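Local coordinates for protein ribulose bisphosphate carboxylase (PDB 6HUN) that probably catalyses the addition of CO2 and water to ribulose 1,5-bisphosphate, giving two molecules of 3-phosphoglycerate, as part of an archaeal AMP degradation pathway, at residues E185-V190 against E206-Q211; K221-A226 against K238-N243; S311-A316 against Q354-K359; T348-E353 against Q368-I373. One frame throughout, in Å; residues are numbered along the deposited sequence. Where two conformers were deposited one is given.

All four contacts lie in the catalytic domain, which is built round an eight-stranded alpha/beta barrel, and fall into two pairs. Contacts 1 and 2 come first in the chain, one after the other; their centres are 10 Å apart, and Tyr-187 of helix 184-196 packs on Val-223 of helix 216-234, beside strands 201-203 and 239-243 and near the predicted metal-binding residues. Contacts 3 and 4 have centres 8 Å apart and interleave along the chain: helices 312-322 and 339-352 meet the two antiparallel strands 355-356 and 368-369, inserted before barrel strand 377-380. Centres of contacts in different pairs lie about 30 to 34 Å apart. The first pair thus packs helices on the early barrel strands, the second packs a small inserted sheet on later helices.

Contact 1. Residues E185-V190 against E206-Q211; sequences EEYGRV and ENFASQ
The loop that follows barrel strand 201-203, near the predicted metal site, directs Phe-208 edge-on at Tyr-187 of helix 184-196, forming a T-shaped aromatic pair. The evidence is in the ring geometry: the centroids are 5.4 Å apart and the planes stand at 86°. Phe-208 CE2 does the touching. It sits over one face of the tyrosine, displaced toward the phenol rim, 3.8 Å from Tyr-187 CZ. Tyr-187 CG lies anti to the backbone N (chi1 -155°), which carries the ring off the helix toward the loop, and its OH continues to a hydrogen bond with Asp-204 OD1. In the (beta/alpha)8 barrel, loops at the C-terminal ends of the strands build the active site; this one carries Glu-206, a predicted magnesium ligand, and the side chain of Phe-208 is about 12 Å from a bound calcium ion. The backbone flanking Phe-208 is clasped by one amide, that of Gln-211. Gln-211 NE2 donates to Asn-207 O at 2.9 Å, almost in line with that carbonyl, while Gln-211 OE1 accepts from Ala-209 N at 3.0 Å, with the donor tilted from the carbonyl plane. Gln-211 OE1 also lies in plane at the edge of the Phe-208 ring, and Arg-219 makes a cation-pi contact with that ring. Across the dimer interface, Asn-207 ND2 is hydrogen-bonded to Ser-67 O and Ser-121 OG of the second subunit, and Gln-211 NE2 to its Leu-109 O.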
loop_
_atom_site.group_PDB
_atom_site.type_symbol
_atom_site.label_atom_id
_atom_site.label_comp_id
_atom_site.label_asym_id
_atom_site.label_seq_id
_atom_site.Cartn_x
_atom_site.Cartn_y
_atom_site.Cartn_z
ATOM N N GLU A 185 -25.735 5.102 19.739
ATOM C CA GLU A 185 -26.155 5.757 20.981
ATOM C C GLU A 185 -25.041 5.690 22.020
ATOM O O GLU A 185 -24.649 6.719 22.590
ATOM C CB GLU A 185 -27.463 5.130 21.502
ATOM C CG GLU A 185 -27.387 3.601 21.715
ATOM C CD GLU A 185 -27.999 2.731 20.579
ATOM O OE1 GLU A 185 -28.858 1.872 20.885
ATOM O OE2 GLU A 185 -27.616 2.899 19.390
ATOM N N GLU A 186 -24.468 4.493 22.223
ATOM C CA GLU A 186 -23.441 4.314 23.245
ATOM C C GLU A 186 -22.183 5.107 22.912
ATOM O O GLU A 186 -21.638 5.810 23.769
ATOM C CB GLU A 186 -23.123 2.826 23.437
ATOM C CG GLU A 186 -24.308 1.999 23.961
ATOM C CD GLU A 186 -24.192 0.492 23.665
ATOM O OE1 GLU A 186 -23.174 0.059 23.056
ATOM O OE2 GLU A 186 -25.125 -0.262 24.048
ATOM N N TYR A 187 -21.712 5.019 21.662
ATOM C CA TYR A 187 -20.551 5.812 21.252
ATOM C C TYR A 187 -20.745 7.313 21.496
ATOM O O TYR A 187 -19.791 8.022 21.838
ATOM C CB TYR A 187 -20.274 5.566 19.781
ATOM C CG TYR A 187 -18.852 5.815 19.359
ATOM C CD1 TYR A 187 -18.549 6.833 18.459
ATOM C CD2 TYR A 187 -17.814 5.019 19.833
ATOM C CE1 TYR A 187 -17.245 7.044 18.028
ATOM C CE2 TYR A 187 -16.503 5.225 19.389
ATOM C CZ TYR A 187 -16.239 6.257 18.502
ATOM O OH TYR A 187 -14.950 6.508 18.046
ATOM N N GLY A 188 -21.965 7.820 21.287
ATOM C CA GLY A 188 -22.198 9.243 21.464
ATOM C C GLY A 188 -22.084 9.697 22.914
ATOM O O GLY A 188 -21.568 10.784 23.190
ATOM N N ARG A 189 -22.556 8.880 23.861
ATOM C CA ARG A 189 -22.351 9.252 25.266
ATOM C C ARG A 189 -20.869 9.197 25.642
ATOM O O ARG A 189 -20.390 10.066 26.377
ATOM C CB ARG A 189 -23.192 8.371 26.204
ATOM C CG ARG A 189 -24.683 8.270 25.840
ATOM C CD ARG A 189 -25.529 7.555 26.924
ATOM N NE ARG A 189 -25.173 6.141 27.036
ATOM C CZ ARG A 189 -25.953 5.121 26.683
ATOM N NH1 ARG A 189 -27.153 5.346 26.181
ATOM N NH2 ARG A 189 -25.514 3.869 26.793
ATOM N N VAL A 190 -20.113 8.208 25.129
ATOM C CA VAL A 190 -18.681 8.131 25.436
ATOM C C VAL A 190 -17.959 9.388 24.968
ATOM O O VAL A 190 -17.078 9.915 25.668
ATOM C CB VAL A 190 -18.049 6.862 24.816
ATOM C CG1 VAL A 190 -16.546 6.801 25.107
ATOM C CG2 VAL A 190 -18.719 5.605 25.353
ATOM N N GLU A 206 -8.559 3.152 13.826
ATOM C CA GLU A 206 -8.239 2.911 12.418
ATOM C C GLU A 206 -9.143 1.880 11.762
ATOM O O GLU A 206 -9.302 1.902 10.529
ATOM C CB GLU A 206 -6.764 2.487 12.286
ATOM C CG GLU A 206 -6.474 1.069 12.741
ATOM C CD GLU A 206 -6.473 0.903 14.244
ATOM O OE1 GLU A 206 -6.600 -0.265 14.695
ATOM O OE2 GLU A 206 -6.354 1.929 14.971
ATOM N N ASN A 207 -9.749 0.993 12.513
ATOM C CA ASN A 207 -10.543 -0.042 11.859
ATOM C C ASN A 207 -12.022 0.232 12.003
ATOM O O ASN A 207 -12.851 -0.614 11.674
ATOM C CB ASN A 207 -10.144 -1.458 12.345
ATOM C CG ASN A 207 -10.455 -1.709 13.786
ATOM O OD1 ASN A 207 -10.779 -0.791 14.513
ATOM N ND2 ASN A 207 -10.403 -2.973 14.208
ATOM N N PHE A 208 -12.377 1.428 12.467
ATOM C CA PHE A 208 -13.780 1.832 12.471
ATOM C C PHE A 208 -14.091 2.331 11.072
ATOM O O PHE A 208 -13.287 3.063 10.485
ATOM C CB PHE A 208 -14.012 2.922 13.492
ATOM C CG PHE A 208 -15.338 2.842 14.167
ATOM C CD1 PHE A 208 -16.328 1.975 13.697
ATOM C CD2 PHE A 208 -15.625 3.659 15.247
ATOM C CE1 PHE A 208 -17.578 1.897 14.287
ATOM C CE2 PHE A 208 -16.871 3.593 15.847
ATOM C CZ PHE A 208 -17.859 2.703 15.357
ATOM N N ALA A 209 -15.192 1.849 10.490
ATOM C CA ALA A 209 -15.574 2.285 9.152
ATOM C C ALA A 209 -17.091 2.427 9.149
ATOM O O ALA A 209 -17.629 3.339 9.795
ATOM C CB ALA A 209 -15.098 1.297 8.069
ATOM N N SER A 210 -17.807 1.514 8.494
ATOM C CA SER A 210 -19.243 1.502 8.616
ATOM C C SER A 210 -19.771 0.085 8.769
ATOM O O SER A 210 -20.650 -0.352 8.030
ATOM C CB SER A 210 -19.935 2.195 7.442
ATOM O OG SER A 210 -21.317 2.444 7.751
ATOM N N GLN A 211 -19.277 -0.629 9.773
ATOM C CA GLN A 211 -19.805 -1.949 10.093
ATOM C C GLN A 211 -21.275 -1.882 10.507
ATOM O O GLN A 211 -21.753 -0.845 10.975
ATOM C CB GLN A 211 -18.986 -2.573 11.216
ATOM C CG GLN A 211 -17.539 -2.897 10.806
ATOM C CD GLN A 211 -16.535 -1.791 11.142
ATOM O OE1 GLN A 211 -16.852 -0.608 11.105
ATOM N NE2 GLN A 211 -15.318 -2.190 11.480
#

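Contact 2. Residues K221-A226 against K238-N243; sequences KEVMKA and KGYLAN
A chi1 of 177° in both Val-223 and Tyr-240 puts Val-223 CG1 and Tyr-240 CG anti to their own backbone N atoms, and the two side chains then cross at about a right angle. Val-223 CG1 comes down on one face of the phenol ring, 3.7 Å from its centroid and 18° off the normal, which fits a CH-pi contact; its closest ring atom is Tyr-240 CD2 at 3.6 Å. Ala-242 CB lies over the opposite face, toward its rim, so methyl groups sandwich the ring. Met-224 adds a looser touch from the edge, its SD 4.4 Å from Tyr-240 CB. Here helix 216-234 of the beta-alpha-beta unit that begins with strand 201-203 lies against the unit's second strand, 239-243. Tyr-240 OH, at the far end of the ring, is hydrogen-bonded to Asp-204 OD1 and Arg-219 NE. With a phenylalanine here, Asp-204 and Arg-219 would probably each lose a hydrogen-bonding mate in a buried setting. The tyrosine therefore combines two chemistries: ring faces packed by aliphatic groups, and a buried hydroxyl hydrogen-bonded to a carboxylate and a guanidinium.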
loop_
_atom_site.group_PDB
_atom_site.type_symbol
_atom_site.label_atom_id
_atom_site.label_comp_id
_atom_site.label_asym_id
_atom_site.label_seq_id
_atom_site.Cartn_x
_atom_site.Cartn_y
_atom_site.Cartn_z
ATOM N N LYS A 221 -24.087 11.208 13.475
ATOM C CA LYS A 221 -25.146 11.982 14.136
ATOM C C LYS A 221 -24.971 11.994 15.654
ATOM O O LYS A 221 -25.093 13.045 16.300
ATOM C CB LYS A 221 -26.508 11.392 13.790
ATOM C CG LYS A 221 -26.846 11.347 12.305
ATOM C CD LYS A 221 -28.235 10.733 12.062
ATOM C CE LYS A 221 -29.359 11.688 12.464
ATOM N NZ LYS A 221 -29.578 11.789 13.948
ATOM N N GLU A 222 -24.750 10.822 16.256
ATOM C CA GLU A 222 -24.639 10.755 17.710
ATOM C C GLU A 222 -23.413 11.500 18.233
ATOM O O GLU A 222 -23.460 12.075 19.331
ATOM C CB GLU A 222 -24.609 9.309 18.184
ATOM C CG GLU A 222 -25.914 8.575 18.058
ATOM C CD GLU A 222 -26.993 9.236 18.862
ATOM O OE1 GLU A 222 -26.826 9.366 20.109
ATOM O OE2 GLU A 222 -28.000 9.651 18.242
ATOM N N VAL A 223 -22.309 11.496 17.482
ATOM C CA VAL A 223 -21.128 12.229 17.936
ATOM C C VAL A 223 -21.284 13.730 17.713
ATOM O O VAL A 223 -20.853 14.531 18.553
ATOM C CB VAL A 223 -19.850 11.685 17.259
ATOM C CG1 VAL A 223 -18.604 12.518 17.677
ATOM C CG2 VAL A 223 -19.691 10.227 17.614
ATOM N N MET A 224 -21.945 14.149 16.635
ATOM C CA MET A 224 -22.052 15.577 16.343
ATOM C C MET A 224 -23.017 16.271 17.290
ATOM O O MET A 224 -22.846 17.464 17.569
ATOM C CB MET A 224 -22.492 15.806 14.903
ATOM C CG MET A 224 -21.447 15.399 13.878
ATOM S SD MET A 224 -19.769 16.010 14.249
ATOM C CE MET A 224 -20.066 17.822 14.215
ATOM N N LYS A 225 -24.011 15.531 17.785
ATOM C CA LYS A 225 -24.861 16.020 18.879
ATOM C C LYS A 225 -24.055 16.134 20.170
ATOM O O LYS A 225 -24.227 17.096 20.936
ATOM C CB LYS A 225 -26.060 15.077 19.041
ATOM C CG LYS A 225 -27.178 15.500 19.975
ATOM C CD LYS A 225 -28.183 14.352 20.170
ATOM C CE LYS A 225 -28.159 13.350 18.989
ATOM N NZ LYS A 225 -29.357 12.440 19.026
ATOM N N ALA A 226 -23.151 15.179 20.426
ATOM C CA ALA A 226 -22.284 15.258 21.605
ATOM C C ALA A 226 -21.336 16.445 21.526
ATOM O O ALA A 226 -21.088 17.104 22.543
ATOM C CB ALA A 226 -21.468 13.982 21.801
ATOM N N LYS A 238 -14.747 21.983 19.282
ATOM C CA LYS A 238 -14.349 20.586 19.343
ATOM C C LYS A 238 -14.513 20.010 17.946
ATOM O O LYS A 238 -15.251 20.549 17.134
ATOM C CB LYS A 238 -15.211 19.764 20.302
ATOM C CG LYS A 238 -15.501 20.462 21.653
ATOM C CD LYS A 238 -14.397 20.090 22.616
ATOM C CE LYS A 238 -14.619 20.789 24.013
ATOM N NZ LYS A 238 -13.667 20.298 25.067
ATOM N N GLY A 239 -13.854 18.916 17.684
ATOM C CA GLY A 239 -13.956 18.302 16.368
ATOM C C GLY A 239 -13.934 16.796 16.477
ATOM O O GLY A 239 -13.579 16.248 17.506
ATOM N N TYR A 240 -14.293 16.112 15.365
ATOM C CA TYR A 240 -14.373 14.653 15.348
ATOM C C TYR A 240 -13.506 14.139 14.196
ATOM O O TYR A 240 -13.667 14.608 13.063
ATOM C CB TYR A 240 -15.834 14.232 15.150
ATOM C CG TYR A 240 -16.134 12.764 15.033
ATOM C CD1 TYR A 240 -15.280 11.795 15.549
ATOM C CD2 TYR A 240 -17.273 12.333 14.351
ATOM C CE1 TYR A 240 -15.581 10.437 15.419
ATOM C CE2 TYR A 240 -17.580 10.995 14.223
ATOM C CZ TYR A 240 -16.743 10.057 14.746
ATOM O OH TYR A 240 -17.066 8.734 14.614
ATOM N N LEU A 241 -12.561 13.239 14.486
ATOM C CA LEU A 241 -11.727 12.677 13.404
ATOM C C LEU A 241 -12.480 11.424 12.968
ATOM O O LEU A 241 -12.245 10.325 13.465
ATOM C CB LEU A 241 -10.279 12.402 13.855
ATOM C CG LEU A 241 -9.511 13.554 14.542
ATOM C CD1 LEU A 241 -8.124 13.120 15.121
ATOM C CD2 LEU A 241 -9.370 14.774 13.608
ATOM N N ALA A 242 -13.412 11.609 12.033
ATOM C CA ALA A 242 -14.310 10.556 11.580
ATOM C C ALA A 242 -13.622 9.736 10.517
ATOM O O ALA A 242 -13.141 10.283 9.518
ATOM C CB ALA A 242 -15.601 11.138 10.994
ATOM N N ASN A 243 -13.616 8.426 10.699
ATOM C CA ASN A 243 -12.886 7.550 9.779
ATOM C C ASN A 243 -13.737 7.295 8.520
ATOM O O ASN A 243 -14.756 6.601 8.579
ATOM C CB ASN A 243 -12.511 6.258 10.489
ATOM C CG ASN A 243 -11.392 5.515 9.761
ATOM O OD1 ASN A 243 -11.221 5.695 8.584
ATOM N ND2 ASN A 243 -10.569 4.763 10.487
#

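Contact 3. Residues S311-A316 against Q354-K359; sequences SMFLVA and QYYRPK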
loop_
_atom_site.group_PDB
_atom_site.type_symbol
_atom_site.label_atom_id
_atom_site.label_comp_id
_atom_site.label_asym_id
_atom_site.label_seq_id
_atom_site.Cartn_x
_atom_site.Cartn_y
_atom_site.Cartn_z
ATOM N N SER A 311 11.616 4.058 4.389
ATOM C CA SER A 311 11.706 4.675 5.707
ATOM C C SER A 311 10.402 5.376 6.041
ATOM O O SER A 311 9.669 5.869 5.163
ATOM C CB SER A 311 12.865 5.708 5.749
ATOM O OG SER A 311 12.478 6.759 4.868
ATOM N N MET A 312 10.064 5.399 7.343
ATOM C CA MET A 312 8.865 6.128 7.731
ATOM C C MET A 312 9.051 7.615 7.412
ATOM O O MET A 312 8.075 8.324 7.151
ATOM C CB MET A 312 8.605 5.946 9.252
ATOM C CG MET A 312 7.358 6.793 9.743
ATOM S SD MET A 312 5.804 6.083 9.022
ATOM C CE MET A 312 4.898 7.629 8.731
ATOM N N PHE A 313 10.295 8.090 7.463
ATOM C CA PHE A 313 10.595 9.465 7.057
ATOM C C PHE A 313 9.993 9.767 5.680
ATOM O O PHE A 313 9.327 10.782 5.490
ATOM C CB PHE A 313 12.113 9.643 7.090
ATOM C CG PHE A 313 12.591 11.072 6.775
ATOM C CD1 PHE A 313 12.738 11.479 5.450
ATOM C CD2 PHE A 313 12.942 11.971 7.820
ATOM C CE1 PHE A 313 13.252 12.801 5.128
ATOM C CE2 PHE A 313 13.403 13.236 7.510
ATOM C CZ PHE A 313 13.558 13.664 6.188
ATOM N N LEU A 314 10.239 8.903 4.706
ATOM C CA LEU A 314 9.757 9.185 3.354
ATOM C C LEU A 314 8.238 9.015 3.273
ATOM O O LEU A 314 7.541 9.759 2.561
ATOM C CB LEU A 314 10.536 8.298 2.368
ATOM C CG LEU A 314 10.096 8.341 0.880
ATOM C CD1 LEU A 314 10.249 9.762 0.359
ATOM C CD2 LEU A 314 10.850 7.384 -0.039
ATOM N N VAL A 315 7.692 8.040 4.000
ATOM C CA VAL A 315 6.240 7.916 3.997
ATOM C C VAL A 315 5.616 9.224 4.521
ATOM O O VAL A 315 4.604 9.696 4.001
ATOM C CB VAL A 315 5.834 6.729 4.883
ATOM C CG1 VAL A 315 4.282 6.712 5.120
ATOM C CG2 VAL A 315 6.355 5.402 4.284
ATOM N N ALA A 316 6.196 9.797 5.584
ATOM C CA ALA A 316 5.688 11.060 6.119
ATOM C C ALA A 316 5.825 12.209 5.124
ATOM O O ALA A 316 4.902 13.031 4.958
ATOM C CB ALA A 316 6.413 11.438 7.455
ATOM N N GLN A 354 9.654 24.483 7.039
ATOM C CA GLN A 354 9.547 25.012 5.687
ATOM C C GLN A 354 10.781 24.718 4.849
ATOM O O GLN A 354 10.705 24.762 3.613
ATOM C CB GLN A 354 9.292 26.537 5.714
ATOM C CG GLN A 354 7.793 26.872 5.784
ATOM C CD GLN A 354 6.885 25.815 5.093
ATOM O OE1 GLN A 354 6.146 25.096 5.784
ATOM N NE2 GLN A 354 6.893 25.763 3.744
ATOM N N TYR A 355 11.903 24.427 5.498
ATOM C CA TYR A 355 13.161 24.148 4.819
ATOM C C TYR A 355 13.894 23.123 5.680
ATOM O O TYR A 355 14.514 23.475 6.676
ATOM C CB TYR A 355 13.998 25.400 4.613
ATOM C CG TYR A 355 14.896 25.306 3.398
ATOM C CD1 TYR A 355 15.723 24.193 3.203
ATOM C CD2 TYR A 355 14.916 26.313 2.432
ATOM C CE1 TYR A 355 16.547 24.083 2.084
ATOM C CE2 TYR A 355 15.748 26.223 1.314
ATOM C CZ TYR A 355 16.559 25.106 1.143
ATOM O OH TYR A 355 17.380 25.002 0.030
ATOM N N TYR A 356 13.821 21.865 5.279
ATOM C CA TYR A 356 14.499 20.807 6.005
ATOM C C TYR A 356 15.950 20.691 5.557
ATOM O O TYR A 356 16.221 20.565 4.364
ATOM C CB TYR A 356 13.780 19.460 5.776
ATOM C CG TYR A 356 14.542 18.299 6.414
ATOM C CD1 TYR A 356 15.433 17.523 5.666
ATOM C CD2 TYR A 356 14.370 17.974 7.764
ATOM C CE1 TYR A 356 16.132 16.459 6.242
ATOM C CE2 TYR A 356 15.071 16.938 8.359
ATOM C CZ TYR A 356 15.928 16.158 7.583
ATOM O OH TYR A 356 16.634 15.162 8.192
ATOM N N ARG A 357 16.880 20.701 6.513
ATOM C CA ARG A 357 18.276 20.427 6.209
ATOM C C ARG A 357 18.780 19.323 7.132
ATOM O O ARG A 357 18.698 19.469 8.365
ATOM C CB ARG A 357 19.125 21.692 6.360
ATOM C CG ARG A 357 18.794 22.714 5.302
ATOM C CD ARG A 357 19.806 23.868 5.322
ATOM N NE ARG A 357 19.396 24.998 4.492
ATOM C CZ ARG A 357 18.527 25.937 4.877
ATOM N NH1 ARG A 357 17.962 25.854 6.074
ATOM N NH2 ARG A 357 18.224 26.961 4.075
ATOM N N PRO A 358 19.322 18.224 6.589
ATOM C CA PRO A 358 19.956 17.205 7.442
ATOM C C PRO A 358 21.105 17.774 8.281
ATOM O O PRO A 358 21.794 18.735 7.899
ATOM C CB PRO A 358 20.476 16.169 6.429
ATOM C CG PRO A 358 19.787 16.481 5.155
ATOM C CD PRO A 358 19.508 17.928 5.161
ATOM N N LYS A 359 21.324 17.169 9.446
ATOM C CA LYS A 359 22.489 17.593 10.225
ATOM C C LYS A 359 23.779 17.183 9.523
ATOM O O LYS A 359 23.797 16.306 8.672
ATOM C CB LYS A 359 22.425 17.026 11.640
ATOM C CG LYS A 359 21.037 17.219 12.241
ATOM C CD LYS A 359 21.055 17.292 13.766
ATOM C CE LYS A 359 19.660 17.030 14.310
ATOM N NZ LYS A 359 19.082 15.747 13.728
#
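Ser-311 OG is gripped twice: it accepts from Leu-314 N at 3.1 Å with an N-H...O angle of 156°, and it is hydrogen-bonded to Glu-138 O of strand 132-141. Ser-311 is the N-cap of barrel helix 312-322, and the first bond is its capping bond, which fixes the first turn; from that turn Phe-313 reaches Tyr-356 on the small two-stranded antiparallel sheet of strands 355-356 and 368-369. Both aromatic side chains extend with CG anti to the backbone N (chi1 -176° for Phe-313) and approach from opposite directions. They meet as an edge-to-face pair, the Phe-313 edge directed at the Tyr-356 face, with centroids 5.3 Å apart and planes inclined at 61°. The point of contact is Phe-313 CZ, offset toward the phenol rim and 3.7 Å from Tyr-356 CZ. Ile-350 of helix 339-352 touches both rings, and His-365 packs beside them. The hydroxyl has its polar partner elsewhere, in Glu-346 OE1. Just past the strand, the Arg-357 guanidinium lies over a face of the Tyr-355 ring, two residues back. Phe-313 CE2, the other leading atom of the edge, approaches Tyr-356 OH to 3.8 Å.

Contact 4. Residues T348-E353 against Q368-I373; sequences TRIVRE and QPWSNI
Gln-368 opens the second segment with its CB 4.3 Å from Ile-350 CD1, after which the side chain leads away from helix 339-352. Its amide is held at both ends: NE2 donates to Pro-369 O at 2.8 Å, close to straight at 164°, and OE1 is hydrogen-bonded to Lys-317 NZ and Phe-142 N. Gln-368 CG meanwhile rests over one face of the next but one residue, Trp-370. That indole carries most of the contact. Its CG lies anti to the carbonyl carbon (chi1 -75°), which swings the ring toward the end of the helix, where Ile-350 CD1 meets it in plane at the edge, 3.6 Å from Trp-370 NE1. The helix follows barrel strand 326-328, and the small antiparallel sheet of strands 355-356 and 368-369 is inserted between it and strand 377-380; Trp-370 therefore packs the insertion against the barrel's outer layer. Two carbonyls approach the indole obliquely. Ile-350 O is 3.4 Å from Trp-370 NE1, at an angle too poor for a hydrogen bond, and Glu-353 O is 3.3 Å from Trp-370 CD1. Both oxygens instead accept from Arg-320 NH1, and Arg-320 makes a cation-pi contact with the indole. Cutting Trp-370 back to an alanine would probably deprive that guanidinium of its aromatic partner and open a gap beside Ile-350 and Gln-368. From Trp-370 the chain makes a type II beta turn, closed by Ile-373 N to Trp-370 O at 3.0 Å; Ile-373 CG1 lies in plane at the indole edge, and Ile-373 O is hydrogen-bonded to Arg-320 NH2.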
loop_
_atom_site.group_PDB
_atom_site.type_symbol
_atom_site.label_atom_id
_atom_site.label_comp_id
_atom_site.label_asym_id
_atom_site.label_seq_id
_atom_site.Cartn_x
_atom_site.Cartn_y
_atom_site.Cartn_z
ATOM N N THR A 348 9.481 14.623 12.797
ATOM C CA THR A 348 8.757 15.872 13.093
ATOM C C THR A 348 9.336 17.018 12.280
ATOM O O THR A 348 8.590 17.852 11.751
ATOM C CB THR A 348 8.824 16.241 14.601
ATOM O OG1 THR A 348 10.133 16.714 14.922
ATOM C CG2 THR A 348 8.444 15.044 15.486
ATOM N N ARG A 349 10.667 17.046 12.111
ATOM C CA ARG A 349 11.225 18.144 11.330
ATOM C C ARG A 349 10.772 18.089 9.889
ATOM O O ARG A 349 10.420 19.119 9.311
ATOM C CB ARG A 349 12.763 18.168 11.372
ATOM C CG ARG A 349 13.385 18.571 12.687
ATOM C CD ARG A 349 14.930 18.470 12.575
ATOM N NE ARG A 349 15.418 19.468 11.622
ATOM C CZ ARG A 349 16.400 19.298 10.731
ATOM N NH1 ARG A 349 16.718 20.311 9.923
ATOM N NH2 ARG A 349 17.068 18.145 10.643
ATOM N N ILE A 350 10.748 16.899 9.287
ATOM C CA ILE A 350 10.408 16.877 7.860
ATOM C C ILE A 350 8.923 17.221 7.610
ATOM O O ILE A 350 8.588 17.751 6.550
ATOM C CB ILE A 350 10.791 15.529 7.216
ATOM C CG1 ILE A 350 10.752 15.650 5.657
ATOM C CG2 ILE A 350 9.844 14.333 7.670
ATOM C CD1 ILE A 350 11.805 16.674 5.108
ATOM N N VAL A 351 8.015 16.955 8.548
ATOM C CA VAL A 351 6.615 17.305 8.311
ATOM C C VAL A 351 6.271 18.727 8.749
ATOM O O VAL A 351 5.262 19.282 8.264
ATOM C CB VAL A 351 5.634 16.294 8.965
ATOM C CG1 VAL A 351 5.960 14.842 8.511
ATOM C CG2 VAL A 351 5.676 16.367 10.499
ATOM N N ARG A 352 7.083 19.367 9.637
ATOM C CA ARG A 352 6.707 20.698 10.110
ATOM C C ARG A 352 7.501 21.816 9.461
ATOM O O ARG A 352 7.030 22.954 9.458
ATOM C CB ARG A 352 6.906 20.843 11.626
ATOM C CG ARG A 352 5.976 19.972 12.409
ATOM C CD ARG A 352 5.940 20.607 13.835
ATOM N NE ARG A 352 7.250 20.587 14.499
ATOM C CZ ARG A 352 7.419 20.259 15.785
ATOM N NH1 ARG A 352 6.377 19.865 16.493
ATOM N NH2 ARG A 352 8.618 20.259 16.354
ATOM N N GLU A 353 8.737 21.574 9.052
ATOM C CA GLU A 353 9.606 22.679 8.647
ATOM C C GLU A 353 9.317 23.202 7.248
ATOM O O GLU A 353 8.797 22.503 6.375
ATOM C CB GLU A 353 11.047 22.248 8.745
ATOM C CG GLU A 353 11.436 22.176 10.207
ATOM C CD GLU A 353 12.895 21.917 10.394
ATOM O OE1 GLU A 353 13.538 21.390 9.457
ATOM O OE2 GLU A 353 13.390 22.193 11.491
ATOM N N GLN A 368 15.598 19.491 1.786
ATOM C CA GLN A 368 14.281 19.592 1.145
ATOM C C GLN A 368 13.602 20.931 1.480
ATOM O O GLN A 368 13.053 21.084 2.579
ATOM C CB GLN A 368 13.363 18.423 1.539
ATOM C CG GLN A 368 11.976 18.565 0.899
ATOM C CD GLN A 368 12.024 18.290 -0.600
ATOM O OE1 GLN A 368 12.220 17.130 -1.019
ATOM N NE2 GLN A 368 11.841 19.307 -1.398
ATOM N N PRO A 369 13.570 21.898 0.545
ATOM C CA PRO A 369 12.669 23.051 0.724
ATOM C C PRO A 369 11.224 22.646 0.463
ATOM O O PRO A 369 10.928 21.739 -0.318
ATOM C CB PRO A 369 13.156 24.086 -0.321
ATOM C CG PRO A 369 14.218 23.388 -1.175
ATOM C CD PRO A 369 14.167 21.879 -0.804
ATOM N N TRP A 370 10.310 23.312 1.149
ATOM C CA TRP A 370 8.894 22.958 1.062
ATOM C C TRP A 370 8.083 24.140 0.550
ATOM O O TRP A 370 6.969 24.403 1.013
ATOM C CB TRP A 370 8.372 22.505 2.428
ATOM C CG TRP A 370 8.786 21.144 2.838
ATOM C CD1 TRP A 370 9.779 20.807 3.691
ATOM C CD2 TRP A 370 8.161 19.939 2.437
ATOM N NE1 TRP A 370 9.837 19.450 3.865
ATOM C CE2 TRP A 370 8.849 18.879 3.089
ATOM C CE3 TRP A 370 7.116 19.638 1.548
ATOM C CZ2 TRP A 370 8.510 17.558 2.904
ATOM C CZ3 TRP A 370 6.763 18.285 1.403
ATOM C CH2 TRP A 370 7.459 17.286 2.072
ATOM N N SER A 371 8.664 24.905 -0.370
ATOM C CA SER A 371 7.960 26.069 -0.893
ATOM C C SER A 371 6.541 25.695 -1.330
ATOM O O SER A 371 6.352 24.687 -2.024
ATOM C CB SER A 371 8.764 26.614 -2.070
ATOM O OG SER A 371 8.602 27.996 -2.156
ATOM N N ASN A 372 5.540 26.442 -0.836
ATOM C CA ASN A 372 4.125 26.230 -1.170
ATOM C C ASN A 372 3.507 24.934 -0.608
ATOM O O ASN A 372 2.546 24.406 -1.177
ATOM C CB ASN A 372 3.913 26.242 -2.687
ATOM C CG ASN A 372 4.451 27.507 -3.307
ATOM O OD1 ASN A 372 5.178 27.467 -4.302
ATOM N ND2 ASN A 372 4.152 28.634 -2.675
ATOM N N ILE A 373 4.053 24.331 0.432
ATOM C CA ILE A 373 3.454 23.124 1.022
ATOM C C ILE A 373 3.345 23.410 2.528
ATOM O O ILE A 373 4.355 23.585 3.177
ATOM C CB ILE A 373 4.309 21.857 0.776
ATOM C CG1 ILE A 373 4.610 21.592 -0.727
ATOM C CG2 ILE A 373 3.648 20.640 1.453
ATOM C CD1 ILE A 373 3.489 21.090 -1.524
#